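Local coordinates for RagB/SusD domain protein (Flavobacterium johnsoniae, PDB 5J5U) that binds chitin, probably as a SusD-like outer-membrane lipoprotein of the polysaccharide utilization locus with which the bacterium converts this recalcitrant polymer, at residues A71-V76 against L448-D453; G31-R36 against A112-D117; M194-S197 against E203-K206; T187-L192 against E205-A210; A17-F22 against V84-K89. All coordinates share one frame; numbering follows the deposited sequence.

Overall arrangement
Following the chain from its N terminus, helix 16-29 begins contact 5, which closes a loop when 17-22 meets 84-89 on helix 66-90. Contact 2 starts at 31-36, inside that loop, and closes on 112-117 of helix 98-119, so contacts 5 and 2 cross. Contact 1 starts at 71-76, also on helix 66-90, crosses both, and closes only at 448-453, tying the N-terminal helices to the far end of the chain. Within its long span lie contacts 4 and 3, where helices 178-195 and 201-214 fold back on each other; they share Glu205 and Lys206. Asp117 of contact 2 joins contact 3 by a salt bridge to Arg195.

Contact 1 (A71-V76 against L448-D453); sequences ALWRNV and LYYPND
Tyr450, whose ring meets Trp73, is anchored through its backbone: Tyr450 O accepts a hydrogen bond from Asn473 ND2, while the phenol OH makes a weak hydrogen bond to Asp121 O. Against helix 66-90 the meeting is apolar. The Trp73 side chain leaves the helix with CG opposite the backbone N (chi1 177°), which carries the indole out to Pro451. There the proline lies over one indole face in a CH-pi contact, its CD 3.6 Å from the centroid of the five-membered ring and almost exactly on the ring normal. Pro451 CG sits above the pyrrole rim, 3.5 Å from Trp73 NE1. At the other end of the indole, Trp73 CZ3 comes within 3.5 Å of Tyr450 CD1; the rings meet obliquely, their planes inclined by 53°. Tyr119 and Tyr77 each make an edge-to-face pair with Trp73, completing an aromatic cluster beside the loop. Putting an alanine at Trp73 would probably open a gap beneath Pro451 and leave the Tyr450 ring without its indole neighbour. Dispersion and CH-pi attraction thus join helix 66-90 to the loop before helix 452-457, while hydrogen bonds to other parts of the chain fix that loop.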
# COMPACT_ATOMS: atom_id res chain seq x y z
N ALA A 71 0.59 10.26 12.52
CA ALA A 71 1.99 10.12 12.11
C ALA A 71 2.26 10.35 10.60
O ALA A 71 3.21 11.06 10.22
CB ALA A 71 2.50 8.75 12.53
N LEU A 72 1.46 9.72 9.73
CA LEU A 72 1.56 9.97 8.29
C LEU A 72 1.39 11.47 7.97
O LEU A 72 2.23 12.06 7.29
CB LEU A 72 0.52 9.15 7.51
CG LEU A 72 0.58 9.16 5.98
CD1 LEU A 72 1.85 8.48 5.51
CD2 LEU A 72 -0.64 8.48 5.38
N TRP A 73 0.32 12.08 8.49
CA TRP A 73 0.09 13.51 8.30
C TRP A 73 1.32 14.36 8.65
O TRP A 73 1.87 15.10 7.82
CB TRP A 73 -1.09 13.95 9.14
CG TRP A 73 -1.41 15.41 9.11
CD1 TRP A 73 -0.76 16.41 9.78
CD2 TRP A 73 -2.49 16.03 8.41
NE1 TRP A 73 -1.36 17.62 9.52
CE2 TRP A 73 -2.44 17.41 8.70
CE3 TRP A 73 -3.51 15.55 7.58
CZ2 TRP A 73 -3.35 18.31 8.18
CZ3 TRP A 73 -4.41 16.44 7.06
CH2 TRP A 73 -4.33 17.82 7.36
N ARG A 74 1.74 14.22 9.89
CA ARG A 74 2.82 15.02 10.44
C ARG A 74 4.12 14.87 9.64
O ARG A 74 4.77 15.87 9.33
CB ARG A 74 3.06 14.65 11.89
CG ARG A 74 4.40 15.10 12.40
CD ARG A 74 4.64 14.55 13.79
NE ARG A 74 5.72 15.28 14.47
CZ ARG A 74 7.00 14.93 14.43
NH1 ARG A 74 7.39 13.85 13.76
NH2 ARG A 74 7.90 15.67 15.08
N ASN A 75 4.47 13.63 9.27
CA ASN A 75 5.76 13.45 8.63
C ASN A 75 5.74 13.74 7.14
O ASN A 75 6.73 14.24 6.58
CB ASN A 75 6.30 12.04 8.89
CG ASN A 75 7.04 11.96 10.22
OD1 ASN A 75 6.73 12.68 11.17
ND2 ASN A 75 8.07 11.15 10.27
N VAL A 76 4.62 13.49 6.49
CA VAL A 76 4.52 13.90 5.10
C VAL A 76 4.60 15.43 4.99
O VAL A 76 5.36 15.95 4.18
CB VAL A 76 3.22 13.37 4.43
CG1 VAL A 76 2.90 14.17 3.18
CG2 VAL A 76 3.36 11.90 4.09
N LEU A 448 -8.22 7.73 8.94
CA LEU A 448 -7.61 8.25 10.16
C LEU A 448 -7.92 9.76 10.20
O LEU A 448 -8.40 10.35 9.21
CB LEU A 448 -6.10 7.97 10.19
CG LEU A 448 -5.70 6.49 10.18
CD1 LEU A 448 -4.17 6.34 10.20
CD2 LEU A 448 -6.32 5.71 11.35
N TYR A 449 -7.69 10.39 11.35
CA TYR A 449 -8.26 11.72 11.57
C TYR A 449 -7.19 12.83 11.60
O TYR A 449 -6.04 12.60 11.99
CB TYR A 449 -9.09 11.71 12.86
CG TYR A 449 -8.41 11.08 14.07
CD1 TYR A 449 -8.56 9.73 14.37
CD2 TYR A 449 -7.61 11.84 14.92
CE1 TYR A 449 -7.94 9.15 15.47
CE2 TYR A 449 -6.99 11.28 16.02
CZ TYR A 449 -7.16 9.92 16.29
OH TYR A 449 -6.53 9.36 17.38
N TYR A 450 -7.58 14.03 11.18
CA TYR A 450 -6.66 15.18 11.19
C TYR A 450 -6.24 15.49 12.63
O TYR A 450 -7.05 15.34 13.54
CB TYR A 450 -7.32 16.43 10.61
CG TYR A 450 -8.12 16.32 9.33
CD1 TYR A 450 -7.63 15.69 8.20
CD2 TYR A 450 -9.38 16.91 9.26
CE1 TYR A 450 -8.40 15.64 7.03
CE2 TYR A 450 -10.15 16.87 8.11
CZ TYR A 450 -9.67 16.24 7.00
OH TYR A 450 -10.46 16.21 5.88
N PRO A 451 -4.98 15.92 12.83
CA PRO A 451 -4.57 16.30 14.19
C PRO A 451 -5.26 17.57 14.66
O PRO A 451 -5.53 18.48 13.86
CB PRO A 451 -3.04 16.50 14.07
CG PRO A 451 -2.82 16.82 12.64
CD PRO A 451 -3.88 16.06 11.86
N ASN A 452 -5.55 17.60 15.96
CA ASN A 452 -6.18 18.72 16.62
C ASN A 452 -5.38 20.04 16.49
O ASN A 452 -5.94 21.14 16.58
CB ASN A 452 -6.40 18.37 18.10
CG ASN A 452 -7.28 19.37 18.79
OD1 ASN A 452 -8.34 19.71 18.29
ND2 ASN A 452 -6.83 19.89 19.93
N ASP A 453 -4.08 19.93 16.23
CA ASP A 453 -3.26 21.10 15.92
C ASP A 453 -3.84 21.88 14.76
O ASP A 453 -3.69 23.09 14.69
CB ASP A 453 -1.83 20.68 15.56
CG ASP A 453 -1.16 19.92 16.66
OD1 ASP A 453 -1.42 18.69 16.78
OD2 ASP A 453 -0.40 20.54 17.43

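Contact 2 (G31-R36 against A112-D117); sequences GYYQHR and AQRLTD
Tyr33 and Arg114 meet side chain to side chain, reaching across between segments 31-36 and 112-117, whose nearest CA atoms, those of these two residues, are 11.6 Å apart. Tyr33 CG sits between its backbone N and carbonyl carbon (chi1 69°), a crowded position that sends the phenol toward helix 98-119. The arginine starts with CG beside its own N and then bends sharply at chi3, -33°, well away from a staggered torsion; this bend helps bring the guanidinium up to the hydroxyl. Arg114 NH1 donates to Tyr33 OH over 3.0 Å, fairly straight at 157°, and the oxygen lies at the guanidinium edge, slightly tilted from its plane. Ring and guanidinium planes are steeply turned against each other, so the pair meets through a bond and not as a stack. NH1 also donates to a water 2.9 Å away, and that water has a weak, 3.5 Å link to Gln34 NE2. Glu80 of helix 66-90 completes the site: its OE1 forms a salt bridge with Arg114 NH2, and its OE2 is hydrogen-bonded to Tyr33 OH. A buried cation is thereby matched by a carboxylate, and the phenol between them is likely to be polarised, with three helices tied into one charged network.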
# COMPACT_ATOMS: atom_id res chain seq x y z
N GLY A 31 10.72 5.18 9.64
CA GLY A 31 10.17 4.13 10.46
C GLY A 31 9.03 4.64 11.31
O GLY A 31 8.18 3.86 11.75
N TYR A 32 9.02 5.95 11.53
CA TYR A 32 7.98 6.57 12.35
C TYR A 32 6.57 6.31 11.80
O TYR A 32 5.70 5.89 12.56
CB TYR A 32 8.24 8.08 12.49
CG TYR A 32 7.31 8.76 13.46
CD1 TYR A 32 6.22 9.50 13.02
CD2 TYR A 32 7.51 8.64 14.84
CE1 TYR A 32 5.36 10.11 13.92
CE2 TYR A 32 6.66 9.24 15.74
CZ TYR A 32 5.59 9.97 15.28
OH TYR A 32 4.74 10.57 16.17
N TYR A 33 6.32 6.49 10.50
CA TYR A 33 4.95 6.19 10.04
C TYR A 33 4.82 4.85 9.35
O TYR A 33 3.70 4.39 9.14
CB TYR A 33 4.37 7.29 9.12
CG TYR A 33 4.97 7.48 7.76
CD1 TYR A 33 4.72 6.60 6.72
CD2 TYR A 33 5.75 8.60 7.49
CE1 TYR A 33 5.26 6.80 5.43
CE2 TYR A 33 6.28 8.83 6.22
CZ TYR A 33 6.04 7.94 5.21
OH TYR A 33 6.57 8.18 3.97
N GLN A 34 5.93 4.22 8.98
CA GLN A 34 5.84 2.84 8.52
C GLN A 34 5.36 1.97 9.66
O GLN A 34 4.56 1.05 9.48
CB GLN A 34 7.19 2.31 8.00
CG GLN A 34 7.63 2.93 6.70
CD GLN A 34 6.72 2.55 5.53
OE1 GLN A 34 5.99 1.55 5.57
NE2 GLN A 34 6.74 3.38 4.50
N HIS A 35 5.85 2.27 10.85
CA HIS A 35 5.46 1.51 12.02
C HIS A 35 3.98 1.80 12.36
O HIS A 35 3.20 0.89 12.62
CB HIS A 35 6.38 1.85 13.22
CG HIS A 35 6.26 0.90 14.37
ND1 HIS A 35 6.93 1.09 15.56
CD2 HIS A 35 5.57 -0.26 14.51
CE1 HIS A 35 6.64 0.11 16.39
NE2 HIS A 35 5.82 -0.73 15.77
N ARG A 36 3.60 3.08 12.33
CA ARG A 36 2.29 3.47 12.84
C ARG A 36 1.17 3.37 11.78
O ARG A 36 0.09 2.86 12.06
CB ARG A 36 2.37 4.88 13.42
CG ARG A 36 3.18 4.96 14.71
CD ARG A 36 3.66 6.39 15.03
NE ARG A 36 4.36 6.44 16.32
CZ ARG A 36 5.62 6.04 16.49
NH1 ARG A 36 6.33 5.59 15.47
NH2 ARG A 36 6.17 6.09 17.70
N ALA A 112 1.48 12.30 -2.18
CA ALA A 112 0.20 12.87 -1.70
C ALA A 112 -0.95 11.86 -1.70
O ALA A 112 -1.90 11.95 -0.91
CB ALA A 112 -0.17 14.09 -2.53
N GLN A 113 -0.87 10.91 -2.64
CA GLN A 113 -1.87 9.87 -2.79
C GLN A 113 -2.12 9.06 -1.50
O GLN A 113 -3.27 8.79 -1.14
CB GLN A 113 -1.47 8.93 -3.93
CG GLN A 113 -2.32 7.69 -4.06
CD GLN A 113 -1.60 6.44 -3.55
OE1 GLN A 113 -0.52 6.09 -4.05
NE2 GLN A 113 -2.21 5.76 -2.56
N ARG A 114 -1.06 8.65 -0.83
CA ARG A 114 -1.24 7.96 0.44
C ARG A 114 -2.01 8.90 1.40
O ARG A 114 -3.02 8.51 2.02
CB ARG A 114 0.12 7.53 1.02
CG ARG A 114 0.88 6.46 0.14
CD ARG A 114 2.39 6.52 0.28
NE ARG A 114 2.85 7.90 0.51
CZ ARG A 114 3.92 8.24 1.22
NH1 ARG A 114 4.70 7.32 1.76
NH2 ARG A 114 4.20 9.53 1.39
N LEU A 115 -1.58 10.17 1.43
CA LEU A 115 -2.13 11.16 2.35
C LEU A 115 -3.66 11.29 2.23
O LEU A 115 -4.38 11.05 3.21
CB LEU A 115 -1.45 12.52 2.13
CG LEU A 115 -1.64 13.58 3.21
CD1 LEU A 115 -1.14 13.09 4.55
CD2 LEU A 115 -0.88 14.83 2.83
N THR A 116 -4.14 11.62 1.04
CA THR A 116 -5.58 11.84 0.85
C THR A 116 -6.28 10.51 1.11
O THR A 116 -7.32 10.45 1.81
CB THR A 116 -5.90 12.45 -0.56
OG1 THR A 116 -7.31 12.66 -0.71
CG2 THR A 116 -5.33 11.61 -1.74
N ASP A 117 -5.67 9.41 0.65
CA ASP A 117 -6.34 8.12 0.77
C ASP A 117 -6.57 7.77 2.25
O ASP A 117 -7.54 7.08 2.60
CB ASP A 117 -5.54 7.04 0.08
CG ASP A 117 -5.80 7.01 -1.42
OD1 ASP A 117 -6.66 7.79 -1.89
OD2 ASP A 117 -5.13 6.19 -2.11
O HOH W 1 5.52 4.52 1.46

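Contact 3 (M194-S197 against E203-K206); sequences MRIS and EAEK
Ile196 and Ser197 close round Ala204 at the bend of an antiparallel helical hairpin, in which helix 178-195 ends and helix 201-214 turns back beside it, within the largely helical, TPR-related fold of SusD-like proteins. Ala204 directs its methyl straight into the bend. On one flank Ile196 lays its longer branch alongside, CG1 standing 4.0 Å from Ala204 CB and CD1 running on toward the Glu203 side chain, where it reaches CG at 4.3 Å. The branch is placed there by a chi1 of 59°, with CG1 lodged between the backbone N and the carbonyl carbon. Met194 starts out pointing away from the second helix, but its folded chain turns back and the terminal CE approaches Ala204 O to 4.2 Å. The polar ends look elsewhere: Ser197 OG is hydrogen-bonded to Arg424 NH1, and Glu203 OE2 to Gln207 NE2 one turn further along its own helix. Trp352 packs on Met194 and Ser197, whereas Tyr147 and Phe151 of helix 143-160 pack on Ile196. At the closest approach, between Ser197 and Ala204, the small Ala204 side chain lets the backbones come near, and Ala204 CB rests 3.6 Å from both Ser197 CA and Ile196 O.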
# COMPACT_ATOMS: atom_id res chain seq x y z
N MET A 194 -8.64 2.88 -10.82
CA MET A 194 -9.44 1.84 -10.19
C MET A 194 -9.96 2.33 -8.85
O MET A 194 -11.08 1.98 -8.45
CB MET A 194 -8.64 0.55 -10.03
CG MET A 194 -8.31 -0.12 -11.39
SD MET A 194 -9.70 -0.35 -12.54
CE MET A 194 -9.63 1.15 -13.46
N ARG A 195 -9.19 3.17 -8.17
CA ARG A 195 -9.63 3.57 -6.83
C ARG A 195 -10.95 4.38 -6.89
O ARG A 195 -11.72 4.35 -5.94
CB ARG A 195 -8.54 4.34 -6.09
CG ARG A 195 -8.80 4.43 -4.59
CD ARG A 195 -7.51 4.27 -3.81
NE ARG A 195 -6.93 2.93 -3.96
CZ ARG A 195 -5.64 2.68 -3.87
NH1 ARG A 195 -4.80 3.67 -3.61
NH2 ARG A 195 -5.17 1.44 -4.03
N ILE A 196 -11.21 5.08 -7.98
CA ILE A 196 -12.48 5.80 -8.11
C ILE A 196 -13.54 5.09 -8.96
O ILE A 196 -14.43 5.74 -9.48
CB ILE A 196 -12.29 7.22 -8.68
CG1 ILE A 196 -11.62 7.16 -10.05
CG2 ILE A 196 -11.50 8.08 -7.70
CD1 ILE A 196 -11.52 8.49 -10.74
N SER A 197 -13.45 3.77 -9.05
CA SER A 197 -14.38 3.00 -9.88
C SER A 197 -15.80 3.08 -9.33
O SER A 197 -16.76 3.10 -10.09
CB SER A 197 -13.95 1.53 -9.96
OG SER A 197 -14.01 0.92 -8.69
N GLU A 203 -15.15 8.50 -15.34
CA GLU A 203 -13.80 9.00 -15.22
C GLU A 203 -12.86 7.82 -14.95
O GLU A 203 -11.78 7.73 -15.54
CB GLU A 203 -13.70 10.06 -14.12
CG GLU A 203 -12.42 10.91 -14.16
CD GLU A 203 -12.31 11.80 -15.41
OE1 GLU A 203 -13.32 11.98 -16.12
OE2 GLU A 203 -11.19 12.31 -15.69
N ALA A 204 -13.32 6.89 -14.12
CA ALA A 204 -12.52 5.71 -13.79
C ALA A 204 -12.14 4.92 -15.06
O ALA A 204 -10.94 4.70 -15.34
CB ALA A 204 -13.28 4.83 -12.78
N GLU A 205 -13.15 4.52 -15.84
CA GLU A 205 -12.91 3.82 -17.10
C GLU A 205 -11.97 4.60 -18.02
O GLU A 205 -10.97 4.06 -18.51
CB GLU A 205 -14.24 3.57 -17.83
CG GLU A 205 -14.06 3.21 -19.31
CD GLU A 205 -15.29 2.57 -19.95
OE1 GLU A 205 -16.43 2.78 -19.46
OE2 GLU A 205 -15.09 1.86 -20.96
N LYS A 206 -12.29 5.86 -18.24
CA LYS A 206 -11.51 6.72 -19.12
C LYS A 206 -10.02 6.69 -18.75
O LYS A 206 -9.15 6.50 -19.61
CB LYS A 206 -12.03 8.15 -19.04
CG LYS A 206 -11.31 9.14 -19.94
CD LYS A 206 -11.77 10.57 -19.65
CE LYS A 206 -11.15 11.54 -20.62
NZ LYS A 206 -11.27 12.92 -20.07

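Contact 4 (T187-L192 against E205-A210); sequences TMRLRL and EKQAKA
The guanidinium of Arg189 has the Ala210 methyl over one face and the amide oxygen of Gln207 at its edge. Ala210 CB stands 3.3 Å above the guanidinium plane, displaced toward the rim, closest to NH2. At the edge, somewhat tilted from the guanidinium plane, Gln207 OE1 accepts from Arg189 NE at 2.9 Å, almost in line with the amide C=O although the N-H points somewhat aside (136°); a second, weak bond runs from Arg189 NH2 to the same oxygen. The amide and guanidinium planes are inclined by only 28°. Arg189 reaches this spot with an extended chain, whereas Gln207 curls at chi2, -70°, to bring its oxygen round. Two N-H groups thus converge on one carbonyl oxygen, which, with the salt bridge from Arg189 NH1 to Asp155 OD1 of helix 143-160, keeps the guanidinium against the methyl. On another flank of the interface Leu190 CD1 packs 3.8 Å from Ala208 CB, in a close approach where the Leu190 and Ala208 CA atoms are 5.0 Å apart. Segments 187-192 and 205-210 run antiparallel, their axes 8.2 Å apart at closest approach, with helix 143-160 also packing on Leu192 and Gln207, and helix 337-349 covering Leu190 through Leu343 and Leu344.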
# COMPACT_ATOMS: atom_id res chain seq x y z
N THR A 187 1.18 3.36 -14.37
CA THR A 187 0.72 2.36 -13.42
C THR A 187 0.05 3.06 -12.23
O THR A 187 -1.04 2.65 -11.80
CB THR A 187 1.88 1.45 -12.96
OG1 THR A 187 2.54 0.93 -14.11
CG2 THR A 187 1.36 0.29 -12.12
N MET A 188 0.68 4.13 -11.73
CA MET A 188 0.04 4.97 -10.72
C MET A 188 -1.31 5.48 -11.21
O MET A 188 -2.31 5.47 -10.47
CB MET A 188 0.95 6.15 -10.34
CG MET A 188 2.06 5.78 -9.35
SD MET A 188 1.38 5.20 -7.77
CE MET A 188 0.60 6.69 -7.14
N ARG A 189 -1.35 5.91 -12.48
CA ARG A 189 -2.59 6.41 -13.08
C ARG A 189 -3.69 5.36 -13.03
O ARG A 189 -4.84 5.66 -12.67
CB ARG A 189 -2.35 6.85 -14.52
CG ARG A 189 -3.58 7.36 -15.24
CD ARG A 189 -3.12 8.14 -16.46
NE ARG A 189 -4.21 8.76 -17.19
CZ ARG A 189 -4.03 9.56 -18.24
NH1 ARG A 189 -2.79 9.82 -18.65
NH2 ARG A 189 -5.06 10.11 -18.85
N LEU A 190 -3.33 4.12 -13.35
CA LEU A 190 -4.28 3.00 -13.29
C LEU A 190 -4.75 2.68 -11.85
O LEU A 190 -5.90 2.30 -11.62
CB LEU A 190 -3.65 1.75 -13.93
CG LEU A 190 -4.46 0.47 -13.98
CD1 LEU A 190 -5.70 0.65 -14.82
CD2 LEU A 190 -3.61 -0.66 -14.53
N ARG A 191 -3.82 2.77 -10.90
CA ARG A 191 -4.15 2.57 -9.49
C ARG A 191 -5.20 3.60 -9.04
O ARG A 191 -6.20 3.27 -8.39
CB ARG A 191 -2.88 2.66 -8.63
CG ARG A 191 -3.14 2.72 -7.14
CD ARG A 191 -1.92 3.13 -6.35
NE ARG A 191 -0.99 2.02 -6.17
CZ ARG A 191 0.07 2.07 -5.38
NH1 ARG A 191 0.33 3.19 -4.70
NH2 ARG A 191 0.85 1.00 -5.26
N LEU A 192 -4.97 4.86 -9.41
CA LEU A 192 -5.92 5.93 -9.08
C LEU A 192 -7.25 5.72 -9.84
O LEU A 192 -8.33 5.95 -9.28
CB LEU A 192 -5.29 7.29 -9.38
CG LEU A 192 -4.02 7.52 -8.54
CD1 LEU A 192 -3.18 8.63 -9.06
CD2 LEU A 192 -4.36 7.77 -7.08
N GLU A 205 -13.15 4.52 -15.84
CA GLU A 205 -12.91 3.82 -17.10
C GLU A 205 -11.97 4.60 -18.02
O GLU A 205 -10.97 4.06 -18.51
CB GLU A 205 -14.24 3.57 -17.83
CG GLU A 205 -14.06 3.21 -19.31
CD GLU A 205 -15.29 2.57 -19.95
OE1 GLU A 205 -16.43 2.78 -19.46
OE2 GLU A 205 -15.09 1.86 -20.96
N LYS A 206 -12.29 5.86 -18.24
CA LYS A 206 -11.51 6.72 -19.12
C LYS A 206 -10.02 6.69 -18.75
O LYS A 206 -9.15 6.50 -19.61
CB LYS A 206 -12.03 8.15 -19.04
CG LYS A 206 -11.31 9.14 -19.94
CD LYS A 206 -11.77 10.57 -19.65
CE LYS A 206 -11.15 11.54 -20.62
NZ LYS A 206 -11.27 12.92 -20.07
N GLN A 207 -9.74 6.86 -17.46
CA GLN A 207 -8.37 6.95 -16.98
C GLN A 207 -7.64 5.58 -16.98
O GLN A 207 -6.42 5.52 -17.19
CB GLN A 207 -8.36 7.56 -15.59
CG GLN A 207 -8.90 8.96 -15.57
CD GLN A 207 -7.99 9.95 -16.25
OE1 GLN A 207 -6.80 9.70 -16.41
NE2 GLN A 207 -8.55 11.09 -16.65
N ALA A 208 -8.38 4.50 -16.71
CA ALA A 208 -7.82 3.15 -16.81
C ALA A 208 -7.36 2.87 -18.22
O ALA A 208 -6.20 2.56 -18.44
CB ALA A 208 -8.81 2.14 -16.42
N LYS A 209 -8.30 2.97 -19.16
CA LYS A 209 -8.00 2.85 -20.58
C LYS A 209 -6.78 3.69 -20.97
O LYS A 209 -5.84 3.17 -21.57
CB LYS A 209 -9.20 3.26 -21.43
CG LYS A 209 -9.09 2.80 -22.88
CD LYS A 209 -10.31 3.19 -23.69
CE LYS A 209 -10.12 2.85 -25.16
NZ LYS A 209 -11.32 3.29 -25.92
N ALA A 210 -6.79 4.98 -20.62
CA ALA A 210 -5.66 5.86 -20.93
C ALA A 210 -4.33 5.33 -20.37
O ALA A 210 -3.30 5.34 -21.07
CB ALA A 210 -5.91 7.25 -20.42

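Contact 5 (A17-F22 against V84-K89); sequences AGQLTF and VVDIIK
Gln19 lies alongside Ile87, the two side chains running antiparallel as helix 16-29 packs against helix 66-90. Gln19 CB is 3.7 Å from Ile87 CG1, and the amide OE1 hangs over the same isoleucine branch before passing on to Asp86 CB at 3.8 Å. Beyond CG the glutamine chain is extended (chi2 -178°), which carries the amide along the neighbouring helix as far as the aspartate. There the amide and carboxylate planes are nearly parallel, 8° apart, yet Gln19 NE2 and Asp86 OD2 stay 4.0 Å from each other, too far for a hydrogen bond. Asp86 instead has a partner on its own helix, a salt bridge with Lys89 NZ, whose hydrogen bond to Asp86 OD1 is weak at 3.4 Å. Deeper in the interface the tip of Ile87 is pressed against the backbone of the first helix, its CD1 3.4 Å from Leu20 N and 4.0 Å from Leu20 CB. Helix 98-119 lies beneath, with Met107 on Leu20 and Ala104 on Ile87. With a glycine in place of Gln19, the side of Ile87 CG1 that Gln19 covers would probably be laid bare and the Asp86 methylene would lose the amide beside it. The antiparallel helices are therefore joined mainly by van der Waals contact round one isoleucine, with the polar ends of Gln19 and Asp86 lying on the partly exposed side.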
# COMPACT_ATOMS: atom_id res chain seq x y z
N ALA A 17 18.62 17.01 -7.32
CA ALA A 17 19.07 15.64 -7.07
C ALA A 17 18.97 15.28 -5.59
O ALA A 17 18.32 14.31 -5.22
CB ALA A 17 20.50 15.45 -7.55
N GLY A 18 19.61 16.08 -4.74
CA GLY A 18 19.65 15.80 -3.32
C GLY A 18 18.27 15.73 -2.71
O GLY A 18 17.98 14.87 -1.87
N GLN A 19 17.42 16.64 -3.15
CA GLN A 19 16.07 16.70 -2.66
C GLN A 19 15.27 15.48 -3.11
O GLN A 19 14.55 14.87 -2.31
CB GLN A 19 15.41 18.02 -3.11
CG GLN A 19 15.76 19.18 -2.15
CD GLN A 19 15.10 20.51 -2.50
OE1 GLN A 19 14.84 20.82 -3.67
NE2 GLN A 19 14.82 21.31 -1.48
N LEU A 20 15.44 15.09 -4.37
CA LEU A 20 14.74 13.92 -4.88
C LEU A 20 15.14 12.71 -4.07
O LEU A 20 14.27 11.97 -3.62
CB LEU A 20 15.04 13.70 -6.37
CG LEU A 20 14.42 12.44 -7.01
CD1 LEU A 20 12.95 12.35 -6.72
CD2 LEU A 20 14.66 12.35 -8.51
N THR A 21 16.45 12.53 -3.86
CA THR A 21 17.01 11.40 -3.10
C THR A 21 16.46 11.36 -1.66
O THR A 21 16.10 10.29 -1.14
CB THR A 21 18.58 11.45 -3.07
OG1 THR A 21 19.12 11.21 -4.38
CG2 THR A 21 19.17 10.41 -2.09
N PHE A 22 16.39 12.53 -1.04
CA PHE A 22 15.84 12.65 0.30
C PHE A 22 14.36 12.21 0.33
O PHE A 22 13.97 11.38 1.15
CB PHE A 22 15.99 14.08 0.80
CG PHE A 22 15.45 14.31 2.17
CD1 PHE A 22 16.24 14.07 3.28
CD2 PHE A 22 14.17 14.80 2.35
CE1 PHE A 22 15.75 14.29 4.55
CE2 PHE A 22 13.68 15.02 3.60
CZ PHE A 22 14.46 14.77 4.71
N VAL A 84 9.47 18.14 -2.58
CA VAL A 84 9.11 17.77 -3.93
C VAL A 84 8.44 18.98 -4.62
O VAL A 84 8.58 19.17 -5.85
CB VAL A 84 8.24 16.51 -3.91
CG1 VAL A 84 6.84 16.82 -3.42
CG2 VAL A 84 8.22 15.88 -5.28
N VAL A 85 7.76 19.82 -3.83
CA VAL A 85 7.28 21.11 -4.34
C VAL A 85 8.46 22.01 -4.78
O VAL A 85 8.43 22.59 -5.87
CB VAL A 85 6.43 21.84 -3.30
CG1 VAL A 85 6.23 23.30 -3.72
CG2 VAL A 85 5.07 21.16 -3.21
N ASP A 86 9.49 22.10 -3.94
CA ASP A 86 10.68 22.89 -4.30
C ASP A 86 11.40 22.37 -5.55
O ASP A 86 11.88 23.17 -6.36
CB ASP A 86 11.67 22.93 -3.14
CG ASP A 86 11.31 23.97 -2.11
OD1 ASP A 86 10.64 24.97 -2.48
OD2 ASP A 86 11.69 23.78 -0.93
N ILE A 87 11.45 21.05 -5.72
CA ILE A 87 12.03 20.51 -6.95
C ILE A 87 11.20 20.97 -8.14
O ILE A 87 11.75 21.50 -9.10
CB ILE A 87 12.12 18.99 -6.96
CG1 ILE A 87 13.02 18.48 -5.84
CG2 ILE A 87 12.72 18.52 -8.28
CD1 ILE A 87 12.93 16.98 -5.64
N ILE A 88 9.89 20.78 -8.06
CA ILE A 88 9.04 21.18 -9.19
C ILE A 88 9.23 22.67 -9.50
O ILE A 88 9.31 23.06 -10.68
CB ILE A 88 7.56 20.86 -8.92
CG1 ILE A 88 7.38 19.35 -8.79
CG2 ILE A 88 6.67 21.39 -10.03
CD1 ILE A 88 6.00 18.91 -8.42
N LYS A 89 9.37 23.48 -8.46
CA LYS A 89 9.45 24.93 -8.65
C LYS A 89 10.77 25.34 -9.30
O LYS A 89 10.82 26.30 -10.07
CB LYS A 89 9.32 25.66 -7.32
CG LYS A 89 9.66 27.16 -7.40
CD LYS A 89 9.40 27.87 -6.08
CE LYS A 89 10.60 27.71 -5.18
NZ LYS A 89 10.33 28.14 -3.79